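Local coordinates for tryptophan synthase alpha chain (Chlamydia trachomatis, PDB 6V82), which probably cleaves indoleglycerol phosphate to indole and glyceraldehyde 3-phosphate, the aldol step that supplies indole for tryptophan synthesis, at residues A[74-79]-A[106-111]; A[93-98]-A[121-126]; A[129-134]-A[160-165]; A[148-153]-A[166-171]. All coordinates share one frame; numbering follows the deposited sequence.

Contact 1: A[74-79]-A[106-111]; sequences ETLLEI and LDYLRR
Arg111 reaches across from helix 106-115 to meet Leu77 and Glu74 of helix 73-84. Its CB lies 4.1 Å from Leu77 CD1. The chain then turns at CG-CD (chi3 76°), and this bend brings the guanidinium back over the same methyl. Arg111 NE is 3.9 Å from Leu77 CD1, and Arg111 CZ is closer to it, at 3.4 Å. The methyl therefore sits under the centre of one guanidinium face. The tip is held at its edge. Arg111 NH1 and NH2 grip Glu74 end-on, each giving a nearly straight bond of 2.9 Å, NH1 to OE2 and NH2 to OE1. Both oxygens use their syn lone pairs, and the two planar groups are only 9° apart. Deeper in, Tyr108 CE1 packs on Leu77 CD1 at 3.9 Å, while its OH lies against Leu76 CD2 and bonds to Ser73 O. The two helix segments run nearly parallel, 19° apart, with axes 11.5 Å from each other. Leu76 reaches inward to Leu94 of strand 92-96, and on the other flank Leu106 and Leu109 pack on helix 136-144.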
loop_
_atom_site.group_PDB
_atom_site.type_symbol
_atom_site.label_atom_id
_atom_site.label_comp_id
_atom_site.label_asym_id
_atom_site.label_seq_id
_atom_site.Cartn_x
_atom_site.Cartn_y
_atom_site.Cartn_z
ATOM N N GLU A 74 -29.336 30.738 -25.068
ATOM C CA GLU A 74 -29.908 32.018 -25.462
ATOM C C GLU A 74 -28.982 32.833 -26.365
ATOM O O GLU A 74 -29.452 33.408 -27.355
ATOM C CB GLU A 74 -30.279 32.835 -24.218
ATOM C CG GLU A 74 -31.486 32.301 -23.440
ATOM C CD GLU A 74 -32.756 32.188 -24.286
ATOM O OE1 GLU A 74 -33.145 33.179 -24.957
ATOM O OE2 GLU A 74 -33.369 31.100 -24.283
ATOM N N THR A 75 -27.674 32.922 -26.057
ATOM C CA THR A 75 -26.809 33.702 -26.939
ATOM C C THR A 75 -26.552 32.981 -28.253
ATOM O O THR A 75 -26.194 33.627 -29.241
ATOM C CB THR A 75 -25.467 34.050 -26.286
ATOM O OG1 THR A 75 -24.674 32.864 -26.152
ATOM C CG2 THR A 75 -25.658 34.699 -24.935
ATOM N N LEU A 76 -26.729 31.659 -28.280
ATOM C CA LEU A 76 -26.699 30.934 -29.546
ATOM C C LEU A 76 -27.792 31.441 -30.487
ATOM O O LEU A 76 -27.549 31.628 -31.685
ATOM C CB LEU A 76 -26.844 29.435 -29.288
ATOM C CG LEU A 76 -27.001 28.527 -30.516
ATOM C CD1 LEU A 76 -25.729 28.449 -31.356
ATOM C CD2 LEU A 76 -27.411 27.144 -30.069
ATOM N N LEU A 77 -28.992 31.703 -29.950
ATOM C CA LEU A 77 -30.043 32.330 -30.743
ATOM C C LEU A 77 -29.621 33.710 -31.226
ATOM O O LEU A 77 -29.871 34.064 -32.385
ATOM C CB LEU A 77 -31.343 32.417 -29.938
ATOM C CG LEU A 77 -31.997 31.071 -29.603
ATOM C CD1 LEU A 77 -33.278 31.295 -28.835
ATOM C CD2 LEU A 77 -32.263 30.264 -30.862
ATOM N N GLU A 78 -28.991 34.511 -30.355
ATOM C CA GLU A 78 -28.457 35.804 -30.788
ATOM C C GLU A 78 -27.486 35.642 -31.945
ATOM O O GLU A 78 -27.490 36.446 -32.885
ATOM C CB GLU A 78 -27.712 36.497 -29.662
ATOM C CG GLU A 78 -28.497 37.090 -28.563
ATOM C CD GLU A 78 -27.580 37.894 -27.663
ATOM O OE1 GLU A 78 -26.815 38.741 -28.200
ATOM O OE2 GLU A 78 -27.598 37.649 -26.433
ATOM N N ILE A 79 -26.604 34.639 -31.854
ATOM C CA ILE A 79 -25.606 34.418 -32.892
ATOM C C ILE A 79 -26.283 34.091 -34.214
ATOM O O ILE A 79 -25.964 34.674 -35.257
ATOM C CB ILE A 79 -24.642 33.298 -32.472
ATOM C CG1 ILE A 79 -23.704 33.800 -31.384
ATOM C CG2 ILE A 79 -23.870 32.789 -33.687
ATOM C CD1 ILE A 79 -22.924 32.709 -30.749
ATOM N N LEU A 106 -39.417 21.406 -26.845
ATOM C CA LEU A 106 -39.870 21.540 -28.224
ATOM C C LEU A 106 -39.902 23.001 -28.646
ATOM O O LEU A 106 -39.583 23.335 -29.798
ATOM C CB LEU A 106 -41.246 20.902 -28.387
ATOM C CG LEU A 106 -41.712 20.785 -29.833
ATOM C CD1 LEU A 106 -40.718 19.959 -30.635
ATOM C CD2 LEU A 106 -43.081 20.161 -29.868
ATOM N N ASP A 107 -40.255 23.893 -27.717
ATOM C CA ASP A 107 -40.354 25.305 -28.066
ATOM C C ASP A 107 -38.997 25.875 -28.444
ATOM O O ASP A 107 -38.901 26.744 -29.316
ATOM C CB ASP A 107 -40.961 26.101 -26.916
ATOM C CG ASP A 107 -41.072 27.573 -27.246
ATOM O OD1 ASP A 107 -41.968 27.945 -28.045
ATOM O OD2 ASP A 107 -40.237 28.350 -26.729
ATOM N N TYR A 108 -37.930 25.402 -27.803
ATOM C CA TYR A 108 -36.608 25.890 -28.167
ATOM C C TYR A 108 -36.253 25.480 -29.588
ATOM O O TYR A 108 -35.605 26.238 -30.317
ATOM C CB TYR A 108 -35.564 25.384 -27.182
ATOM C CG TYR A 108 -34.189 25.934 -27.460
ATOM C CD1 TYR A 108 -33.864 27.241 -27.120
ATOM C CD2 TYR A 108 -33.217 25.150 -28.086
ATOM C CE1 TYR A 108 -32.599 27.749 -27.384
ATOM C CE2 TYR A 108 -31.958 25.647 -28.349
ATOM C CZ TYR A 108 -31.659 26.945 -27.993
ATOM O OH TYR A 108 -30.407 27.439 -28.245
ATOM N N LEU A 109 -36.683 24.286 -30.007
ATOM C CA LEU A 109 -36.450 23.875 -31.389
ATOM C C LEU A 109 -37.138 24.820 -32.366
ATOM O O LEU A 109 -36.543 25.224 -33.374
ATOM C CB LEU A 109 -36.933 22.443 -31.600
ATOM C CG LEU A 109 -36.137 21.373 -30.858
ATOM C CD1 LEU A 109 -36.704 20.003 -31.175
ATOM C CD2 LEU A 109 -34.639 21.454 -31.196
ATOM N N ARG A 110 -38.392 25.185 -32.080
ATOM C CA ARG A 110 -39.087 26.178 -32.891
ATOM C C ARG A 110 -38.345 27.505 -32.896
ATOM O O ARG A 110 -38.223 28.146 -33.947
ATOM C CB ARG A 110 -40.518 26.374 -32.390
ATOM C CG ARG A 110 -41.459 25.269 -32.829
ATOM C CD ARG A 110 -42.895 25.574 -32.475
ATOM N NE ARG A 110 -43.091 25.513 -31.034
ATOM C CZ ARG A 110 -43.776 24.559 -30.423
ATOM N NH1 ARG A 110 -43.897 24.575 -29.097
ATOM N NH2 ARG A 110 -44.350 23.600 -31.146
ATOM N N ARG A 111 -37.836 27.934 -31.737
ATOM C CA ARG A 111 -37.083 29.184 -31.698
ATOM C C ARG A 111 -35.815 29.093 -32.542
ATOM O O ARG A 111 -35.419 30.081 -33.174
ATOM C CB ARG A 111 -36.763 29.565 -30.246
ATOM C CG ARG A 111 -38.004 29.929 -29.411
ATOM C CD ARG A 111 -37.654 30.133 -27.927
ATOM N NE ARG A 111 -36.988 31.417 -27.710
ATOM C CZ ARG A 111 -35.972 31.624 -26.870
ATOM N NH1 ARG A 111 -35.464 30.614 -26.154
ATOM N NH2 ARG A 111 -35.447 32.849 -26.764
#

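Contact 2: A[93-98]-A[121-126]; sequences ILYSYY and CVIDLP
Cys121 pairs in parallel with Tyr95. Cys121 N bonds to Leu94 O at 2.8 Å, and Cys121 O accepts from Ser96 N at 3.0 Å. Its SG lies at the edge of the Tyr95 ring. Val122 is level with Ser96, and Val122 CG1 packs on Tyr98 CB at 3.8 Å. Ile123 N continues the ladder to Ser96 O. With CG1 of Ile123 anti to the backbone N (chi1 -168°), CG2 falls between that N and the carbonyl carbon. It sits over the centre of the Tyr97 ring in a CH-pi contact. Ile123 CB meets Tyr95 CE1. Asp124 OD1 turns to Tyr98 N, at 2.8 Å, but the bond is bent and weak. Leu125 lays CD1 over one face of the Tyr98 ring. The Tyr98 hydroxyl bonds to a polar side chain of another protein's chain. Adjacent parallel strands that run into loops at their C-terminal ends are typical of a TIM barrel, where such loops form the active site. Here the Tyr95 and Tyr97 hydroxyls both bond to Asp55, a predicted proton acceptor.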
loop_
_atom_site.group_PDB
_atom_site.type_symbol
_atom_site.label_atom_id
_atom_site.label_comp_id
_atom_site.label_asym_id
_atom_site.label_seq_id
_atom_site.Cartn_x
_atom_site.Cartn_y
_atom_site.Cartn_z
ATOM N N ILE A 93 -26.414 24.639 -40.351
ATOM C CA ILE A 93 -26.509 23.367 -39.642
ATOM C C ILE A 93 -26.105 23.612 -38.196
ATOM O O ILE A 93 -24.989 24.080 -37.928
ATOM C CB ILE A 93 -25.596 22.296 -40.264
ATOM C CG1 ILE A 93 -25.810 22.159 -41.770
ATOM C CG2 ILE A 93 -25.813 20.969 -39.578
ATOM C CD1 ILE A 93 -27.263 22.030 -42.148
ATOM N N LEU A 94 -26.988 23.302 -37.255
ATOM C CA LEU A 94 -26.562 23.259 -35.863
ATOM C C LEU A 94 -25.937 21.897 -35.595
ATOM O O LEU A 94 -26.600 20.858 -35.729
ATOM C CB LEU A 94 -27.716 23.508 -34.904
ATOM C CG LEU A 94 -27.181 23.683 -33.482
ATOM C CD1 LEU A 94 -26.370 24.950 -33.410
ATOM C CD2 LEU A 94 -28.315 23.712 -32.455
ATOM N N TYR A 95 -24.657 21.901 -35.246
ATOM C CA TYR A 95 -23.948 20.702 -34.838
ATOM C C TYR A 95 -23.863 20.685 -33.321
ATOM O O TYR A 95 -23.429 21.677 -32.718
ATOM C CB TYR A 95 -22.553 20.675 -35.457
ATOM C CG TYR A 95 -21.659 19.614 -34.894
ATOM C CD1 TYR A 95 -21.719 18.306 -35.369
ATOM C CD2 TYR A 95 -20.738 19.920 -33.895
ATOM C CE1 TYR A 95 -20.887 17.322 -34.858
ATOM C CE2 TYR A 95 -19.891 18.948 -33.382
ATOM C CZ TYR A 95 -19.972 17.651 -33.863
ATOM O OH TYR A 95 -19.149 16.686 -33.335
ATOM N N SER A 96 -24.276 19.570 -32.708
ATOM C CA SER A 96 -24.400 19.559 -31.256
ATOM C C SER A 96 -24.314 18.151 -30.698
ATOM O O SER A 96 -24.597 17.157 -31.378
ATOM C CB SER A 96 -25.722 20.198 -30.817
ATOM O OG SER A 96 -25.927 20.042 -29.438
ATOM N N TYR A 97 -23.946 18.091 -29.427
ATOM C CA TYR A 97 -24.161 16.894 -28.638
ATOM C C TYR A 97 -25.613 16.846 -28.167
ATOM O O TYR A 97 -26.336 17.841 -28.205
ATOM C CB TYR A 97 -23.172 16.846 -27.468
ATOM C CG TYR A 97 -21.815 16.458 -27.978
ATOM C CD1 TYR A 97 -21.029 17.370 -28.676
ATOM C CD2 TYR A 97 -21.349 15.166 -27.839
ATOM C CE1 TYR A 97 -19.802 17.010 -29.178
ATOM C CE2 TYR A 97 -20.115 14.792 -28.346
ATOM C CZ TYR A 97 -19.351 15.723 -29.012
ATOM O OH TYR A 97 -18.126 15.371 -29.512
ATOM N N TYR A 98 -26.047 15.657 -27.749
ATOM C CA TYR A 98 -27.466 15.464 -27.501
ATOM C C TYR A 98 -27.929 16.256 -26.290
ATOM O O TYR A 98 -28.996 16.880 -26.325
ATOM C CB TYR A 98 -27.771 13.984 -27.313
ATOM C CG TYR A 98 -29.252 13.703 -27.229
ATOM C CD1 TYR A 98 -30.191 14.567 -27.805
ATOM C CD2 TYR A 98 -29.721 12.587 -26.553
ATOM C CE1 TYR A 98 -31.573 14.311 -27.709
ATOM C CE2 TYR A 98 -31.073 12.323 -26.460
ATOM C CZ TYR A 98 -31.997 13.179 -27.036
ATOM O OH TYR A 98 -33.330 12.869 -26.922
ATOM N N CYS A 121 -27.590 18.422 -36.575
ATOM C CA CYS A 121 -26.764 17.220 -36.580
ATOM C C CYS A 121 -26.399 16.890 -35.134
ATOM O O CYS A 121 -25.722 17.679 -34.460
ATOM C CB CYS A 121 -25.512 17.432 -37.428
ATOM S SG CYS A 121 -24.445 15.979 -37.542
ATOM N N VAL A 122 -26.880 15.756 -34.639
ATOM C CA VAL A 122 -26.614 15.350 -33.267
ATOM C C VAL A 122 -25.655 14.167 -33.322
ATOM O O VAL A 122 -26.042 13.055 -33.720
ATOM C CB VAL A 122 -27.899 15.018 -32.503
ATOM C CG1 VAL A 122 -27.579 14.837 -31.029
ATOM C CG2 VAL A 122 -28.880 16.142 -32.662
ATOM N N ILE A 123 -24.403 14.414 -32.909
ATOM C CA ILE A 123 -23.304 13.495 -33.218
ATOM C C ILE A 123 -23.372 12.232 -32.366
ATOM O O ILE A 123 -22.892 11.172 -32.787
ATOM C CB ILE A 123 -21.944 14.208 -33.070
ATOM C CG1 ILE A 123 -20.818 13.356 -33.663
ATOM C CG2 ILE A 123 -21.647 14.522 -31.620
ATOM C CD1 ILE A 123 -20.869 13.233 -35.174
ATOM N N ASP A 124 -23.982 12.301 -31.177
ATOM C CA ASP A 124 -24.073 11.148 -30.284
ATOM C C ASP A 124 -25.505 10.653 -30.104
ATOM O O ASP A 124 -25.792 9.959 -29.122
ATOM C CB ASP A 124 -23.447 11.463 -28.916
ATOM C CG ASP A 124 -24.130 12.631 -28.207
ATOM O OD1 ASP A 124 -24.734 13.495 -28.899
ATOM O OD2 ASP A 124 -24.067 12.682 -26.956
ATOM N N LEU A 125 -26.412 10.981 -31.030
ATOM C CA LEU A 125 -27.766 10.423 -31.032
ATOM C C LEU A 125 -27.968 9.622 -32.308
ATOM O O LEU A 125 -28.399 10.172 -33.331
ATOM C CB LEU A 125 -28.825 11.516 -30.915
ATOM C CG LEU A 125 -30.268 11.002 -30.826
ATOM C CD1 LEU A 125 -30.498 10.226 -29.543
ATOM C CD2 LEU A 125 -31.247 12.149 -30.947
ATOM N N PRO A 126 -27.669 8.328 -32.302
ATOM C CA PRO A 126 -27.898 7.520 -33.506
ATOM C C PRO A 126 -29.383 7.250 -33.741
ATOM O O PRO A 126 -30.193 7.217 -32.809
ATOM C CB PRO A 126 -27.134 6.222 -33.208
ATOM C CG PRO A 126 -27.100 6.142 -31.722
ATOM C CD PRO A 126 -27.010 7.559 -31.228
#

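Contact 3: A[129-134]-A[160-165]; sequences LSHGEK and RMSLIQ
Leu163 of helix 158-167 pushes its methyls against the backbone carbonyls of Ser130, His131 and Glu133 in the loop 129-134. Its side chain points into the bend of the loop. Leu163 CD1 lies near two of the oxygens, Ser130 O at 3.1 Å and Glu133 O at 3.3 Å. Leu163 CD2 is looser, 4.0 Å from His131 O. Pro128 also touches this leucine. A second van der Waals contact lies one turn earlier, where a leucine methyl meets the arginine's CD and NH2. Leu129 places CD1 3.6 Å from Arg160 CD and 3.7 Å from Arg160 NH2, and the two side chains pass at a slant. The arginine is bent at both chi2 and chi3, which folds its guanidinium back toward Leu129. Leu129 and Arg160 also pack against another protein's chain.

Polar groups contribute little between the two segments. His131 CD2 comes to 4.2 Å from Ser162 OG, but that hydroxyl bonds to Pro158 O in its own helix. Within the loop, Gly132 N makes a weak bond to Ser130 OG. No hydrogen bond or salt bridge joins the two segments. The loop is thus held to the helix here by van der Waals contact, with one buried leucine at the middle and mostly exposed residues around it.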
loop_
_atom_site.group_PDB
_atom_site.type_symbol
_atom_site.label_atom_id
_atom_site.label_comp_id
_atom_site.label_asym_id
_atom_site.label_seq_id
_atom_site.Cartn_x
_atom_site.Cartn_y
_atom_site.Cartn_z
ATOM N N LEU A 129 -32.380 1.638 -33.445
ATOM C CA LEU A 129 -31.952 0.389 -34.058
ATOM C C LEU A 129 -33.136 -0.463 -34.508
ATOM O O LEU A 129 -33.122 -0.996 -35.623
ATOM C CB LEU A 129 -31.054 -0.383 -33.092
ATOM C CG LEU A 129 -30.271 -1.546 -33.702
ATOM C CD1 LEU A 129 -29.838 -1.230 -35.132
ATOM C CD2 LEU A 129 -29.059 -1.875 -32.837
ATOM N N SER A 130 -34.168 -0.600 -33.677
ATOM C CA SER A 130 -35.324 -1.399 -34.069
ATOM C C SER A 130 -36.149 -0.671 -35.118
ATOM O O SER A 130 -36.337 0.545 -35.047
ATOM C CB SER A 130 -36.209 -1.719 -32.864
ATOM O OG SER A 130 -37.393 -2.393 -33.274
ATOM N N HIS A 131 -36.661 -1.430 -36.089
ATOM C CA HIS A 131 -37.484 -0.824 -37.131
ATOM C C HIS A 131 -38.714 -0.143 -36.549
ATOM O O HIS A 131 -39.227 0.818 -37.133
ATOM C CB HIS A 131 -37.906 -1.875 -38.156
ATOM C CG HIS A 131 -36.782 -2.729 -38.651
ATOM N ND1 HIS A 131 -36.626 -4.046 -38.272
ATOM C CD2 HIS A 131 -35.763 -2.459 -39.500
ATOM C CE1 HIS A 131 -35.558 -4.549 -38.865
ATOM N NE2 HIS A 131 -35.016 -3.607 -39.617
ATOM N N GLY A 132 -39.199 -0.621 -35.406
ATOM C CA GLY A 132 -40.353 -0.023 -34.769
ATOM C C GLY A 132 -40.012 1.186 -33.926
ATOM O O GLY A 132 -40.599 2.257 -34.108
ATOM N N GLU A 133 -39.054 1.022 -33.013
ATOM C CA GLU A 133 -38.708 2.060 -32.047
ATOM C C GLU A 133 -38.506 3.415 -32.720
ATOM O O GLU A 133 -37.785 3.528 -33.715
ATOM C CB GLU A 133 -37.442 1.652 -31.293
ATOM C CG GLU A 133 -36.904 2.715 -30.349
ATOM C CD GLU A 133 -35.423 2.535 -30.071
ATOM O OE1 GLU A 133 -34.767 3.501 -29.616
ATOM O OE2 GLU A 133 -34.911 1.421 -30.325
ATOM N N LYS A 134 -39.158 4.439 -32.176
ATOM C CA LYS A 134 -39.077 5.795 -32.701
ATOM C C LYS A 134 -38.093 6.627 -31.881
ATOM O O LYS A 134 -37.661 6.241 -30.791
ATOM C CB LYS A 134 -40.464 6.451 -32.718
ATOM C CG LYS A 134 -41.482 5.720 -33.595
ATOM C CD LYS A 134 -42.880 6.348 -33.510
ATOM C CE LYS A 134 -43.927 5.490 -34.228
ATOM N NZ LYS A 134 -45.345 5.808 -33.843
ATOM N N ARG A 160 -30.552 0.089 -39.590
ATOM C CA ARG A 160 -30.385 1.537 -39.601
ATOM C C ARG A 160 -30.891 2.116 -40.910
ATOM O O ARG A 160 -31.757 2.998 -40.915
ATOM C CB ARG A 160 -28.915 1.908 -39.406
ATOM C CG ARG A 160 -28.062 0.852 -38.751
ATOM C CD ARG A 160 -28.113 1.031 -37.278
ATOM N NE ARG A 160 -28.088 2.451 -36.971
ATOM C CZ ARG A 160 -28.182 2.932 -35.747
ATOM N NH1 ARG A 160 -28.147 4.241 -35.557
ATOM N NH2 ARG A 160 -28.305 2.101 -34.717
ATOM N N MET A 161 -30.348 1.616 -42.031
ATOM C CA MET A 161 -30.697 2.065 -43.377
ATOM C C MET A 161 -32.172 2.399 -43.514
ATOM O O MET A 161 -32.537 3.441 -44.068
ATOM C CB MET A 161 -30.311 0.984 -44.386
ATOM C CG MET A 161 -28.824 0.821 -44.571
ATOM S SD MET A 161 -28.081 2.383 -45.078
ATOM C CE MET A 161 -27.056 1.844 -46.451
ATOM N N SER A 162 -33.032 1.517 -43.002
ATOM C CA SER A 162 -34.462 1.794 -42.952
ATOM C C SER A 162 -34.753 3.005 -42.081
ATOM O O SER A 162 -35.310 4.003 -42.548
ATOM C CB SER A 162 -35.214 0.577 -42.422
ATOM O OG SER A 162 -34.840 -0.583 -43.131
ATOM N N LEU A 163 -34.391 2.930 -40.796
ATOM C CA LEU A 163 -34.742 4.021 -39.895
ATOM C C LEU A 163 -33.917 5.270 -40.165
ATOM O O LEU A 163 -34.416 6.384 -39.966
ATOM C CB LEU A 163 -34.599 3.590 -38.438
ATOM C CG LEU A 163 -35.924 3.169 -37.793
ATOM C CD1 LEU A 163 -35.826 3.301 -36.301
ATOM C CD2 LEU A 163 -37.107 3.984 -38.313
ATOM N N ILE A 164 -32.671 5.121 -40.625
ATOM C CA ILE A 164 -31.917 6.302 -41.039
ATOM C C ILE A 164 -32.633 7.008 -42.179
ATOM O O ILE A 164 -32.753 8.237 -42.187
ATOM C CB ILE A 164 -30.472 5.935 -41.420
ATOM C CG1 ILE A 164 -29.738 5.360 -40.214
ATOM C CG2 ILE A 164 -29.731 7.164 -41.913
ATOM C CD1 ILE A 164 -28.243 5.246 -40.402
ATOM N N GLN A 165 -33.141 6.241 -43.147
ATOM C CA GLN A 165 -33.922 6.824 -44.234
ATOM C C GLN A 165 -35.209 7.461 -43.727
ATOM O O GLN A 165 -35.687 8.446 -44.304
ATOM C CB GLN A 165 -34.237 5.750 -45.271
ATOM C CG GLN A 165 -34.977 6.238 -46.483
ATOM C CD GLN A 165 -35.094 5.157 -47.517
ATOM O OE1 GLN A 165 -34.397 4.143 -47.448
ATOM N NE2 GLN A 165 -35.981 5.353 -48.481
#

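Contact 4: A[148-153]-A[166-171]; sequences PILLIS and EYARGF
Ile149 and Phe171 form the close-packed inner end of this contact. Ile149 CG2 stands over one face of the Phe171 ring, 3.7 Å from Phe171 CZ, in a CH-pi contact displaced toward the ring's margin. Phe171 CG lies between its backbone N and carbonyl carbon (chi1 68°), and this brings the ring back over Ile149. The other branch of Ile149 ends at CD1, which touches Arg169 O at 3.5 Å. Gly170 turns the chain here with a positive phi of 78°. The Pro148 ring is also close, covering the end of the helix with Pro148 CG 3.2 Å from Tyr167 O.

A water ties the backbones together beside this packing. It accepts from Leu150 N at 2.7 Å and lies within bonding distance of Pro148 O and Phe171 O. Pro148 O also takes a direct bond from Arg169 N, at 3.2 Å. These links belong to a beta-alpha-beta unit of strand 147-153, helix 158-167 and strand 172-175, and they lie where the chain leaves the helix to enter the next strand.

Around Leu150 the fit is looser, though still buried. Leu150 CD2 only reaches Tyr167 CB at 4.3 Å and Ala168 CB at 4.4 Å. The solvent side belongs to Arg169, which runs alongside Pro148 and then leads away to the partly exposed side. Its NH1 bonds there to Glu166 O and Ala168 O.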
loop_
_atom_site.group_PDB
_atom_site.type_symbol
_atom_site.label_atom_id
_atom_site.label_comp_id
_atom_site.label_asym_id
_atom_site.label_seq_id
_atom_site.Cartn_x
_atom_site.Cartn_y
_atom_site.Cartn_z
ATOM N N PRO A 148 -33.108 16.747 -39.838
ATOM C CA PRO A 148 -32.128 15.948 -39.089
ATOM C C PRO A 148 -31.014 15.475 -40.016
ATOM O O PRO A 148 -31.264 14.793 -41.015
ATOM C CB PRO A 148 -32.958 14.777 -38.550
ATOM C CG PRO A 148 -34.398 15.114 -38.847
ATOM C CD PRO A 148 -34.378 16.030 -40.021
ATOM N N ILE A 149 -29.779 15.848 -39.685
ATOM C CA ILE A 149 -28.608 15.542 -40.499
ATOM C C ILE A 149 -27.914 14.339 -39.875
ATOM O O ILE A 149 -27.291 14.452 -38.812
ATOM C CB ILE A 149 -27.655 16.738 -40.593
ATOM C CG1 ILE A 149 -28.415 18.004 -40.960
ATOM C CG2 ILE A 149 -26.608 16.484 -41.644
ATOM C CD1 ILE A 149 -29.080 17.935 -42.324
ATOM N N LEU A 150 -28.003 13.188 -40.531
ATOM C CA LEU A 150 -27.541 11.939 -39.944
ATOM C C LEU A 150 -26.225 11.515 -40.584
ATOM O O LEU A 150 -25.827 12.038 -41.623
ATOM C CB LEU A 150 -28.604 10.849 -40.111
ATOM C CG LEU A 150 -29.667 10.733 -39.013
ATOM C CD1 LEU A 150 -30.281 12.073 -38.659
ATOM C CD2 LEU A 150 -30.753 9.759 -39.436
ATOM N N LEU A 151 -25.541 10.569 -39.934
ATOM C CA LEU A 151 -24.234 10.076 -40.363
ATOM C C LEU A 151 -24.293 8.567 -40.580
ATOM O O LEU A 151 -24.781 7.832 -39.716
ATOM C CB LEU A 151 -23.144 10.398 -39.335
ATOM C CG LEU A 151 -22.612 11.829 -39.192
ATOM C CD1 LEU A 151 -23.477 12.674 -38.285
ATOM C CD2 LEU A 151 -21.191 11.776 -38.656
ATOM N N ILE A 152 -23.796 8.102 -41.728
ATOM C CA ILE A 152 -23.783 6.678 -42.021
ATOM C C ILE A 152 -22.367 6.247 -42.360
ATOM O O ILE A 152 -21.529 7.039 -42.793
ATOM C CB ILE A 152 -24.743 6.283 -43.161
ATOM C CG1 ILE A 152 -24.341 6.955 -44.463
ATOM C CG2 ILE A 152 -26.170 6.654 -42.812
ATOM C CD1 ILE A 152 -25.474 7.012 -45.454
ATOM N N SER A 153 -22.119 4.967 -42.143
ATOM C CA SER A 153 -20.844 4.325 -42.389
ATOM C C SER A 153 -21.065 3.166 -43.355
ATOM O O SER A 153 -22.204 2.788 -43.655
ATOM C CB SER A 153 -20.224 3.838 -41.070
ATOM O OG SER A 153 -18.851 3.527 -41.233
ATOM N N GLU A 166 -35.778 6.916 -42.650
ATOM C CA GLU A 166 -36.981 7.489 -42.056
ATOM C C GLU A 166 -36.771 8.950 -41.668
ATOM O O GLU A 166 -37.570 9.821 -42.029
ATOM C CB GLU A 166 -37.391 6.663 -40.838
ATOM C CG GLU A 166 -38.635 7.154 -40.128
ATOM C CD GLU A 166 -39.886 6.433 -40.582
ATOM O OE1 GLU A 166 -39.989 6.109 -41.789
ATOM O OE2 GLU A 166 -40.760 6.179 -39.724
ATOM N N TYR A 167 -35.686 9.242 -40.945
ATOM C CA TYR A 167 -35.498 10.559 -40.348
ATOM C C TYR A 167 -34.567 11.484 -41.128
ATOM O O TYR A 167 -34.594 12.698 -40.888
ATOM C CB TYR A 167 -34.971 10.410 -38.914
ATOM C CG TYR A 167 -35.956 9.722 -37.994
ATOM C CD1 TYR A 167 -37.177 10.317 -37.694
ATOM C CD2 TYR A 167 -35.674 8.481 -37.431
ATOM C CE1 TYR A 167 -38.087 9.701 -36.859
ATOM C CE2 TYR A 167 -36.584 7.852 -36.592
ATOM C CZ TYR A 167 -37.788 8.470 -36.311
ATOM O OH TYR A 167 -38.701 7.875 -35.478
ATOM N N ALA A 168 -33.760 10.968 -42.049
ATOM C CA ALA A 168 -32.793 11.814 -42.738
ATOM C C ALA A 168 -33.488 12.798 -43.669
ATOM O O ALA A 168 -34.415 12.440 -44.398
ATOM C CB ALA A 168 -31.800 10.964 -43.529
ATOM N N ARG A 169 -33.037 14.049 -43.627
ATOM C CA ARG A 169 -33.488 15.100 -44.531
ATOM C C ARG A 169 -32.289 15.958 -44.909
ATOM O O ARG A 169 -31.264 15.961 -44.224
ATOM C CB ARG A 169 -34.572 16.001 -43.904
ATOM C CG ARG A 169 -35.820 15.294 -43.391
ATOM C CD ARG A 169 -36.660 14.746 -44.530
ATOM N NE ARG A 169 -37.957 14.292 -44.051
ATOM C CZ ARG A 169 -38.219 13.048 -43.661
ATOM N NH1 ARG A 169 -37.266 12.124 -43.697
ATOM N NH2 ARG A 169 -39.438 12.732 -43.233
ATOM N N GLY A 170 -32.431 16.705 -45.998
ATOM C CA GLY A 170 -31.368 17.593 -46.431
ATOM C C GLY A 170 -30.216 16.902 -47.140
ATOM O O GLY A 170 -30.141 16.914 -48.374
ATOM N N PHE A 171 -29.297 16.321 -46.366
ATOM C CA PHE A 171 -28.193 15.544 -46.914
ATOM C C PHE A 171 -27.695 14.616 -45.818
ATOM O O PHE A 171 -28.008 14.793 -44.638
ATOM C CB PHE A 171 -27.066 16.438 -47.430
ATOM C CG PHE A 171 -26.338 17.172 -46.340
ATOM C CD1 PHE A 171 -25.136 16.695 -45.848
ATOM C CD2 PHE A 171 -26.868 18.333 -45.795
ATOM C CE1 PHE A 171 -24.464 17.364 -44.834
ATOM C CE2 PHE A 171 -26.202 19.009 -44.781
ATOM C CZ PHE A 171 -24.996 18.520 -44.302
HETATM O O HOH W 1 -29.643 13.398 -42.720
#

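Overall arrangement
Following the chain from the N terminus, the first element used by these contacts is helix 73-84, and strand 92-96 follows it. Contact 1 closes the loop from 74-79 to 106-111. Contact 2 closes 93-98 to 121-126, so these two cross along the chain. They touch where Leu76 meets Leu94, joining helix 73-84 to the sheet. Contacts 3 and 4 come later and also cross. The loop 129-134 returns to helix 158-167, whose end is in turn tied to strand 147-153. Ile164 packs on Ile152 and Leu150 between them. Contacts 2 and 4 meet where Cys121 of strand 119-122, and Ile123 just after it, touch Leu151 of the neighbouring strand 147-153. Pro126 touches Arg160, linking contacts 2 and 3.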